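Local coordinates for protein citrate synthase (Metallosphaera sedula, PDB 6ABW) that probably condenses acetyl-CoA with oxaloacetate and water to give citrate and free CoA, a step of the tricarboxylic acid cycle, at residues Ala280-Ser291 and Thr324-Leu335. Numbering follows the deposited sequence.
Sequences AKIFKKYAKVIS and TDFYSGVVFYAL
Thr324 brings its OG1 to the edge of the Phe283 ring, 3.3 Å from CE2 and near the ring plane. The next residue, Asp325, predicted to be catalytic, starts its side chain away from segment 280-291, and its OD1 is hydrogen-bonded to Tyr192. Tyr327 is sandwiched: Phe326 CD2 sits over one face of its ring, toward the rim, and Lys284 CG over the opposite face. Lys284 is fully extended, with CG anti to the backbone N (chi1 -174°), and its CG forms a CH-pi contact 3.9 Å from the Tyr327 ring centroid. The two side chains point the same way and end at a shared partner, Glu308 of helix 295-315, which forms a salt bridge with Lys284 NZ and a hydrogen bond with Tyr327 OH. Ser328 sets its CB over the centre of the Phe283 ring, 3.7 Å from the centroid, while its OG turns to Tyr192. Two residues on, Val330 CG1 touches Ala287 CB at 3.8 Å and also meets Ser291 OG. Val331 pushes CG2 against the helix backbone, 3.5 Å from Phe283 O, and against Ala287 CB; this small side chain is consistent with the close 7.9 Å approach of the segment axes, at a shallow 26°. Ala334 CB then meets Ile290 CD1 at 3.6 Å, and Leu335 CD2 reaches the same methyl. No hydrogen bond crosses between the two segments. Ser291 OG instead bonds back to Ala287 O within its own helix. The near-parallel pair is thus joined by apolar and CH-pi contacts, with Thr324 OG1 and Ser328 N buried without a hydrogen-bond partner in the model; this packing probably helps place the start of helix 325-335, where the Thr324 side chain lies about 6 Å from that of His270, predicted to be catalytic, and about 9 Å from bound acetyl-CoA.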
# COMPACT_ATOMS: atom_id res chain seq x y z
N ALA A 280 6.55 4.42 -27.86
CA ALA A 280 7.29 5.66 -28.03
C ALA A 280 6.94 6.27 -29.37
O ALA A 280 6.81 7.47 -29.44
CB ALA A 280 8.79 5.39 -27.96
N LYS A 281 6.79 5.48 -30.42
CA LYS A 281 6.43 6.00 -31.71
C LYS A 281 5.03 6.65 -31.72
O LYS A 281 4.75 7.63 -32.44
CB LYS A 281 6.43 4.85 -32.72
CG LYS A 281 7.81 4.28 -32.90
CD LYS A 281 7.83 3.15 -33.91
CE LYS A 281 7.22 1.88 -33.38
NZ LYS A 281 8.15 0.72 -33.49
N ILE A 282 4.15 6.11 -30.88
CA ILE A 282 2.79 6.62 -30.83
C ILE A 282 2.78 7.90 -30.02
O ILE A 282 2.16 8.91 -30.45
CB ILE A 282 1.82 5.56 -30.32
CG1 ILE A 282 1.90 4.34 -31.19
CG2 ILE A 282 0.42 6.13 -30.34
CD1 ILE A 282 1.30 3.07 -30.64
N PHE A 283 3.42 7.89 -28.84
CA PHE A 283 3.53 9.19 -28.11
C PHE A 283 4.13 10.28 -29.03
O PHE A 283 3.66 11.44 -29.04
CB PHE A 283 4.38 9.04 -26.87
CG PHE A 283 3.63 8.58 -25.67
CD1 PHE A 283 2.67 9.38 -25.10
CD2 PHE A 283 3.87 7.35 -25.10
CE1 PHE A 283 1.95 8.98 -23.98
CE2 PHE A 283 3.17 6.94 -23.99
CZ PHE A 283 2.18 7.76 -23.42
N LYS A 284 5.15 9.91 -29.82
CA LYS A 284 5.75 10.91 -30.71
C LYS A 284 4.76 11.54 -31.69
O LYS A 284 4.71 12.78 -31.85
CB LYS A 284 6.92 10.31 -31.46
CG LYS A 284 7.64 11.40 -32.28
CD LYS A 284 8.81 10.86 -32.99
CE LYS A 284 9.44 11.99 -33.82
NZ LYS A 284 10.60 11.39 -34.53
N LYS A 285 3.97 10.71 -32.31
CA LYS A 285 2.96 11.10 -33.29
C LYS A 285 2.05 12.13 -32.69
O LYS A 285 1.80 13.19 -33.28
CB LYS A 285 2.18 9.88 -33.68
CG LYS A 285 1.00 10.05 -34.63
CD LYS A 285 0.34 8.66 -34.74
CE LYS A 285 -0.34 8.37 -36.07
NZ LYS A 285 -1.64 9.05 -36.11
N TYR A 286 1.56 11.84 -31.46
CA TYR A 286 0.61 12.70 -30.83
C TYR A 286 1.26 13.94 -30.28
O TYR A 286 0.62 14.96 -30.25
CB TYR A 286 -0.27 11.95 -29.80
CG TYR A 286 -1.26 11.07 -30.50
CD1 TYR A 286 -2.44 11.63 -31.09
CD2 TYR A 286 -1.02 9.78 -30.70
CE1 TYR A 286 -3.32 10.83 -31.77
CE2 TYR A 286 -1.90 8.96 -31.38
CZ TYR A 286 -3.05 9.50 -31.93
OH TYR A 286 -3.85 8.59 -32.65
N ALA A 287 2.54 13.89 -29.91
CA ALA A 287 3.25 15.07 -29.45
C ALA A 287 3.40 16.18 -30.52
O ALA A 287 3.30 17.34 -30.23
CB ALA A 287 4.63 14.68 -28.97
N LYS A 288 3.66 15.75 -31.75
CA LYS A 288 3.87 16.63 -32.91
C LYS A 288 2.67 17.54 -33.18
O LYS A 288 2.75 18.75 -33.11
CB LYS A 288 4.14 15.76 -34.13
CG LYS A 288 4.33 16.61 -35.39
CD LYS A 288 5.33 16.00 -36.34
CE LYS A 288 5.67 17.07 -37.38
NZ LYS A 288 6.62 16.48 -38.35
N VAL A 289 1.52 16.96 -33.31
CA VAL A 289 0.29 17.72 -33.49
C VAL A 289 0.01 18.82 -32.45
O VAL A 289 -0.10 20.02 -32.75
CB VAL A 289 -0.89 16.72 -33.44
CG1 VAL A 289 -2.19 17.42 -33.83
CG2 VAL A 289 -0.59 15.47 -34.28
N ILE A 290 -0.09 18.42 -31.19
CA ILE A 290 -0.51 19.36 -30.18
C ILE A 290 0.60 20.29 -29.69
O ILE A 290 0.31 21.34 -29.11
CB ILE A 290 -1.19 18.65 -28.96
CG1 ILE A 290 -0.23 17.65 -28.32
CG2 ILE A 290 -2.45 17.93 -29.41
CD1 ILE A 290 -0.73 17.16 -26.99
N SER A 291 1.87 19.92 -29.92
CA SER A 291 2.97 20.79 -29.48
C SER A 291 3.11 22.06 -30.29
O SER A 291 3.63 23.07 -29.76
CB SER A 291 4.29 20.05 -29.55
OG SER A 291 4.25 19.09 -28.48
N THR A 324 8.98 4.38 -23.78
CA THR A 324 7.68 5.04 -23.63
C THR A 324 7.76 6.33 -22.85
O THR A 324 6.84 7.18 -22.99
CB THR A 324 6.68 4.09 -22.96
OG1 THR A 324 5.38 4.66 -23.04
CG2 THR A 324 7.06 3.80 -21.55
N ASP A 325 8.82 6.53 -22.06
CA ASP A 325 8.94 7.73 -21.19
C ASP A 325 9.54 8.94 -21.91
O ASP A 325 9.56 10.03 -21.36
CB ASP A 325 9.68 7.36 -19.92
CG ASP A 325 9.02 6.13 -19.16
OD1 ASP A 325 7.74 6.09 -18.95
OD2 ASP A 325 9.80 5.16 -18.82
N PHE A 326 10.07 8.75 -23.12
CA PHE A 326 10.83 9.79 -23.81
C PHE A 326 9.94 10.93 -24.30
O PHE A 326 10.28 12.09 -24.14
CB PHE A 326 11.69 9.20 -24.98
CG PHE A 326 12.74 10.17 -25.48
CD1 PHE A 326 13.86 10.40 -24.78
CD2 PHE A 326 12.50 10.95 -26.61
CE1 PHE A 326 14.79 11.31 -25.22
CE2 PHE A 326 13.43 11.84 -27.07
CZ PHE A 326 14.57 12.02 -26.40
N TYR A 327 8.81 10.59 -24.95
CA TYR A 327 7.88 11.56 -25.50
C TYR A 327 6.57 11.72 -24.71
O TYR A 327 5.79 12.60 -25.04
CB TYR A 327 7.53 11.17 -26.94
CG TYR A 327 8.59 11.54 -27.94
CD1 TYR A 327 8.78 12.86 -28.25
CD2 TYR A 327 9.32 10.60 -28.60
CE1 TYR A 327 9.73 13.23 -29.19
CE2 TYR A 327 10.31 10.95 -29.55
CZ TYR A 327 10.50 12.27 -29.82
OH TYR A 327 11.45 12.71 -30.75
N SER A 328 6.35 10.96 -23.64
CA SER A 328 5.05 11.09 -22.94
C SER A 328 4.94 12.45 -22.25
O SER A 328 3.89 13.12 -22.32
CB SER A 328 4.88 9.91 -21.95
OG SER A 328 5.91 9.90 -20.96
N GLY A 329 6.03 12.89 -21.62
CA GLY A 329 6.10 14.18 -21.02
C GLY A 329 5.82 15.32 -21.98
O GLY A 329 5.14 16.30 -21.66
N VAL A 330 6.36 15.23 -23.19
CA VAL A 330 6.06 16.19 -24.23
C VAL A 330 4.56 16.29 -24.49
O VAL A 330 4.05 17.39 -24.60
CB VAL A 330 6.84 15.94 -25.54
CG1 VAL A 330 6.49 17.04 -26.58
CG2 VAL A 330 8.33 15.97 -25.23
N VAL A 331 3.86 15.18 -24.60
CA VAL A 331 2.40 15.16 -24.76
C VAL A 331 1.74 15.81 -23.55
O VAL A 331 0.91 16.73 -23.69
CB VAL A 331 1.88 13.73 -24.98
CG1 VAL A 331 0.38 13.69 -24.97
CG2 VAL A 331 2.36 13.18 -26.31
N PHE A 332 2.11 15.39 -22.36
CA PHE A 332 1.44 15.94 -21.17
C PHE A 332 1.66 17.44 -20.99
O PHE A 332 0.71 18.22 -20.69
CB PHE A 332 1.89 15.20 -19.90
CG PHE A 332 1.60 13.73 -19.88
CD1 PHE A 332 0.41 13.19 -20.36
CD2 PHE A 332 2.57 12.87 -19.28
CE1 PHE A 332 0.17 11.85 -20.28
CE2 PHE A 332 2.27 11.50 -19.22
CZ PHE A 332 1.05 11.07 -19.68
N TYR A 333 2.87 17.86 -21.24
CA TYR A 333 3.20 19.30 -21.18
C TYR A 333 2.41 20.10 -22.20
O TYR A 333 1.85 21.15 -21.84
CB TYR A 333 4.70 19.50 -21.43
CG TYR A 333 5.15 20.88 -21.07
CD1 TYR A 333 5.44 21.21 -19.77
CD2 TYR A 333 5.20 21.87 -22.05
CE1 TYR A 333 5.87 22.50 -19.46
CE2 TYR A 333 5.60 23.15 -21.75
CZ TYR A 333 5.92 23.46 -20.47
OH TYR A 333 6.33 24.75 -20.21
N ALA A 334 2.29 19.58 -23.41
CA ALA A 334 1.60 20.27 -24.52
C ALA A 334 0.09 20.39 -24.18
O ALA A 334 -0.56 21.32 -24.59
CB ALA A 334 1.80 19.47 -25.78
N LEU A 335 -0.44 19.41 -23.43
CA LEU A 335 -1.81 19.44 -22.94
C LEU A 335 -2.05 20.48 -21.86
O LEU A 335 -3.22 20.78 -21.61
CB LEU A 335 -2.26 18.08 -22.44
CG LEU A 335 -2.40 17.03 -23.54
CD1 LEU A 335 -2.54 15.68 -22.94
CD2 LEU A 335 -3.59 17.33 -24.50